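PDB 6IA5: phage-like element PBSX protein XepA from Bacillus subtilis, which is of unknown function but belongs to a prophage lytic cassette, assembles as a pentamer and does not seem to take part in host cell lysis. Local coordinates for residues Y206-M211 with G268-V273; E213-G218 with E262-T267. All coordinates share one frame; numbering follows the deposited sequence.

Interaction 1. Residues Y206-M211 with G268-V273; sequences YGTAEM and GGTLSV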
# COMPACT_ATOMS: atom_id res chain seq x y z
N TYR E 206 22.09 5.62 42.07
CA TYR E 206 23.34 6.34 42.19
C TYR E 206 23.13 7.66 42.92
O TYR E 206 22.07 8.27 42.83
CB TYR E 206 23.97 6.58 40.80
CG TYR E 206 23.11 7.41 39.88
CD1 TYR E 206 22.07 6.82 39.17
CD2 TYR E 206 23.34 8.76 39.69
CE1 TYR E 206 21.27 7.57 38.31
CE2 TYR E 206 22.56 9.52 38.81
CZ TYR E 206 21.52 8.92 38.13
OH TYR E 206 20.72 9.62 37.28
N GLY E 207 24.18 8.11 43.62
CA GLY E 207 24.23 9.42 44.23
C GLY E 207 25.20 9.49 45.41
O GLY E 207 26.00 8.58 45.61
N THR E 208 25.05 10.54 46.23
CA THR E 208 25.96 10.82 47.33
C THR E 208 25.48 10.20 48.64
O THR E 208 26.27 10.10 49.57
CB THR E 208 26.15 12.33 47.54
OG1 THR E 208 24.84 12.88 47.67
CG2 THR E 208 26.83 13.03 46.38
N ALA E 209 24.20 9.80 48.72
CA ALA E 209 23.66 9.31 49.99
C ALA E 209 24.63 8.31 50.62
O ALA E 209 25.13 7.41 49.95
CB ALA E 209 22.30 8.69 49.78
N GLU E 210 24.89 8.48 51.92
CA GLU E 210 25.81 7.57 52.60
C GLU E 210 25.09 6.29 53.01
O GLU E 210 25.71 5.25 53.19
CB GLU E 210 26.43 8.24 53.83
CG GLU E 210 27.59 9.16 53.46
CD GLU E 210 27.83 10.32 54.41
OE1 GLU E 210 27.20 10.35 55.49
OE2 GLU E 210 28.66 11.19 54.05
N MET E 211 23.78 6.41 53.22
CA MET E 211 22.93 5.29 53.58
C MET E 211 21.62 5.50 52.82
O MET E 211 21.13 6.63 52.74
CB MET E 211 22.67 5.32 55.09
CG MET E 211 21.43 4.64 55.54
SD MET E 211 21.86 2.99 56.05
CE MET E 211 20.40 2.12 55.47
N GLY E 268 22.45 11.41 54.64
CA GLY E 268 23.82 11.81 54.37
C GLY E 268 24.08 12.08 52.89
O GLY E 268 25.14 11.76 52.38
N GLY E 269 23.11 12.68 52.20
CA GLY E 269 23.27 12.94 50.78
C GLY E 269 21.98 12.67 50.01
O GLY E 269 20.91 12.53 50.61
N THR E 270 22.08 12.61 48.69
CA THR E 270 20.90 12.43 47.86
C THR E 270 21.07 11.17 46.99
O THR E 270 22.17 10.60 46.89
CB THR E 270 20.63 13.69 47.03
OG1 THR E 270 21.79 13.85 46.23
CG2 THR E 270 20.39 14.93 47.87
N LEU E 271 19.97 10.76 46.36
CA LEU E 271 19.95 9.55 45.56
C LEU E 271 19.07 9.77 44.33
O LEU E 271 17.98 10.30 44.44
CB LEU E 271 19.46 8.38 46.41
CG LEU E 271 19.74 6.98 45.86
CD1 LEU E 271 21.22 6.63 46.01
CD2 LEU E 271 18.90 5.92 46.56
N SER E 272 19.59 9.38 43.17
CA SER E 272 18.81 9.31 41.95
C SER E 272 18.52 7.85 41.62
O SER E 272 19.35 6.97 41.86
CB SER E 272 19.53 9.99 40.81
OG SER E 272 19.69 11.38 41.06
N VAL E 273 17.33 7.60 41.08
CA VAL E 273 16.91 6.29 40.62
C VAL E 273 16.24 6.46 39.26
O VAL E 273 15.18 7.07 39.17
CB VAL E 273 15.97 5.59 41.62
CG1 VAL E 273 15.64 4.18 41.14
CG2 VAL E 273 16.56 5.53 43.04
O HOH W 1 22.14 11.20 42.27
O HOH W 2 23.00 12.26 44.81
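The carbonyl oxygen of Tyr206 is held twice: it accepts the backbone N of Ser272 at 2.7 Å, almost head-on, and a hydrogen from a water that also bonds to Ser272 OG. With the return bond from Tyr206 N to Ser272 O, this makes Tyr206 and Ser272 an antiparallel hydrogen-bonded pair. Their side chains share one face of the sheet. Tyr206 CG stands between the backbone N and the carbonyl carbon (chi1 61°), which folds the ring back over Ser272, whose CB makes a CH-pi contact 3.8 Å from the ring centroid. Ser272 OG is further held by the backbone N of Asn183, and Tyr206 also packs on Ser222 of a neighbouring subunit.

Farther along, both chains run in loop, at Thr208-Glu210 and Gly268-Thr270, and a hydroxyl joins the peptide groups in the bonding. Thr208 OG1 receives the N-H of Thr270 at 3.0 Å in a nearly straight bond (172°), and Ala209 N reaches back to Thr270 O at 2.8 Å. A second water accepts the N-H of Thr208. Ala209 CA and Gly269 CA lie 3.7 Å apart, an approach helped by the glycine's bare backbone.

What results is a strand end closed by polar bonds, in which peptide groups, one side-chain acceptor and a bridging water share the work of joining the two chains.

Interaction 2. Residues E213-G218 with E262-T267; sequences EVKFWG and EIISIT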
# COMPACT_ATOMS: atom_id res chain seq x y z
N GLU E 213 18.00 2.90 51.31
CA GLU E 213 17.37 1.64 50.97
C GLU E 213 16.30 1.88 49.90
O GLU E 213 15.41 2.72 50.09
CB GLU E 213 16.79 0.97 52.21
CG GLU E 213 16.13 -0.37 51.87
CD GLU E 213 15.87 -1.27 53.06
OE1 GLU E 213 15.42 -0.72 54.08
OE2 GLU E 213 16.13 -2.52 52.98
N VAL E 214 16.41 1.13 48.80
CA VAL E 214 15.42 1.16 47.74
C VAL E 214 14.68 -0.17 47.71
O VAL E 214 15.32 -1.22 47.71
CB VAL E 214 16.06 1.47 46.38
CG1 VAL E 214 15.01 1.53 45.26
CG2 VAL E 214 16.89 2.73 46.43
N LYS E 215 13.35 -0.11 47.68
CA LYS E 215 12.51 -1.29 47.62
C LYS E 215 11.83 -1.32 46.26
O LYS E 215 11.34 -0.28 45.80
CB LYS E 215 11.49 -1.27 48.76
CG LYS E 215 10.72 -2.56 48.99
CD LYS E 215 10.00 -2.58 50.33
CE LYS E 215 9.62 -3.96 50.84
NZ LYS E 215 9.30 -4.92 49.76
N PHE E 216 11.80 -2.50 45.63
CA PHE E 216 11.32 -2.66 44.27
C PHE E 216 9.85 -3.10 44.29
O PHE E 216 9.52 -4.12 44.91
CB PHE E 216 12.16 -3.70 43.52
CG PHE E 216 13.66 -3.55 43.64
CD1 PHE E 216 14.26 -2.29 43.73
CD2 PHE E 216 14.49 -4.67 43.63
CE1 PHE E 216 15.64 -2.16 43.80
CE2 PHE E 216 15.87 -4.54 43.70
CZ PHE E 216 16.44 -3.28 43.79
N TRP E 217 8.99 -2.35 43.60
CA TRP E 217 7.56 -2.62 43.63
C TRP E 217 7.00 -2.63 42.22
O TRP E 217 7.44 -1.86 41.37
CB TRP E 217 6.81 -1.52 44.39
CG TRP E 217 7.11 -1.31 45.84
CD1 TRP E 217 7.78 -0.25 46.38
CD2 TRP E 217 6.65 -2.10 46.95
NE1 TRP E 217 7.78 -0.33 47.75
CE2 TRP E 217 7.09 -1.45 48.13
CE3 TRP E 217 5.91 -3.28 47.08
CZ2 TRP E 217 6.82 -1.95 49.41
CZ3 TRP E 217 5.64 -3.78 48.34
CH2 TRP E 217 6.10 -3.13 49.49
N GLY E 218 6.00 -3.49 42.00
CA GLY E 218 5.13 -3.38 40.85
C GLY E 218 3.68 -3.17 41.30
O GLY E 218 3.34 -3.47 42.44
N GLU E 262 10.90 2.61 45.48
CA GLU E 262 10.64 3.45 46.63
C GLU E 262 11.92 3.61 47.45
O GLU E 262 12.58 2.63 47.82
CB GLU E 262 9.53 2.83 47.48
CG GLU E 262 9.37 3.46 48.85
CD GLU E 262 8.19 2.94 49.66
OE1 GLU E 262 7.61 1.90 49.31
OE2 GLU E 262 7.81 3.60 50.64
N ILE E 263 12.26 4.87 47.77
CA ILE E 263 13.29 5.10 48.76
C ILE E 263 12.66 4.96 50.14
O ILE E 263 11.83 5.79 50.52
CB ILE E 263 14.01 6.44 48.54
CG1 ILE E 263 14.71 6.48 47.18
CG2 ILE E 263 14.99 6.70 49.67
CD1 ILE E 263 15.21 7.83 46.76
N ILE E 264 13.03 3.89 50.84
CA ILE E 264 12.51 3.52 52.15
C ILE E 264 13.16 4.42 53.19
O ILE E 264 12.52 4.88 54.13
CB ILE E 264 12.79 2.03 52.45
CG1 ILE E 264 11.96 1.10 51.56
CG2 ILE E 264 12.57 1.70 53.92
CD1 ILE E 264 10.46 1.30 51.71
N SER E 265 14.47 4.65 53.01
CA SER E 265 15.22 5.52 53.89
C SER E 265 16.44 6.05 53.15
O SER E 265 16.92 5.44 52.20
CB SER E 265 15.60 4.81 55.15
OG SER E 265 16.51 3.77 54.85
N ILE E 266 16.93 7.20 53.62
CA ILE E 266 18.09 7.87 53.08
C ILE E 266 18.65 8.82 54.14
O ILE E 266 17.88 9.49 54.82
CB ILE E 266 17.70 8.58 51.77
CG1 ILE E 266 18.87 9.32 51.12
CG2 ILE E 266 16.50 9.48 51.97
CD1 ILE E 266 18.54 9.86 49.77
N THR E 267 19.99 8.82 54.32
CA THR E 267 20.67 9.84 55.09
C THR E 267 22.01 10.16 54.44
O THR E 267 22.64 9.32 53.79
CB THR E 267 20.93 9.42 56.55
OG1 THR E 267 21.67 8.20 56.62
CG2 THR E 267 19.68 9.30 57.39
O HOH W 3 15.93 1.40 55.46
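Glu213 runs beside Ile264, touching it with CB, CG and OE1, the two side chains pointing the same way. Its CB comes first, 3.9 Å from Ser265 OG and a little farther from Ile264 CB. CG, set anti to the backbone N (chi1 -180°), continues along Ile264, and OE1 at the tip rests 3.7 Å from Ile264 CG2. The same oxygen accepts a hydrogen from a water that lies very close to Ser265 OG, and a bound acetate, probably from the crystallisation liquor, lies about 3 Å from the Glu213 side chain.

This companionship follows from a beta bulge. Glu213 N donates to Ser265 O, while Glu213 O accepts Ile264 N at 2.8 Å, so one residue is set against two. Ser265 N is left buried without a partner. Past the bulge the ladder is regular: Lys215 and Glu262 exchange two backbone bonds, and Lys215 CB packs 3.7 Å from Ile264 CG1.

Glu262 adds a side-chain bond. OE1 offers its anti lone pair to Trp217 NE1 at 2.7 Å; the bond is short yet bent (134°), with the oxygen 30° out of the indole plane. Lys215 CG lies over one face of that indole, which also makes a cation-pi contact with Lys225.

On the sheet face opposite Glu213 and Lys215, Val214 meets Ile263 and packs on Met261. Phe216 joins Phe251 and Trp249. Strand 211-219 thus runs within an all-antiparallel sheet, paired with strand 258-267 along this contact and with strands 225-232 and 241-242 as well.

Both contacts belong to the same antiparallel sheet and share its connections: strands 200-207 and 211-219 follow each other in the chain, as do 258-267 and 271-278, so interaction 1 gathers the two turns and interaction 2 the strands leading to and from them. The join is a classic beta bulge, Glu210 and Met211 facing Thr267, while Leu271 packs on Val214 and Ala209 on Ile266. Neither contact is wholly core. Interaction 1 has more exposed residues, and there a water and a threonine hydroxyl help to link the backbones; interaction 2 has a fuller peptide ladder, with a buried valine-isoleucine pair on one face and glutamates on the other.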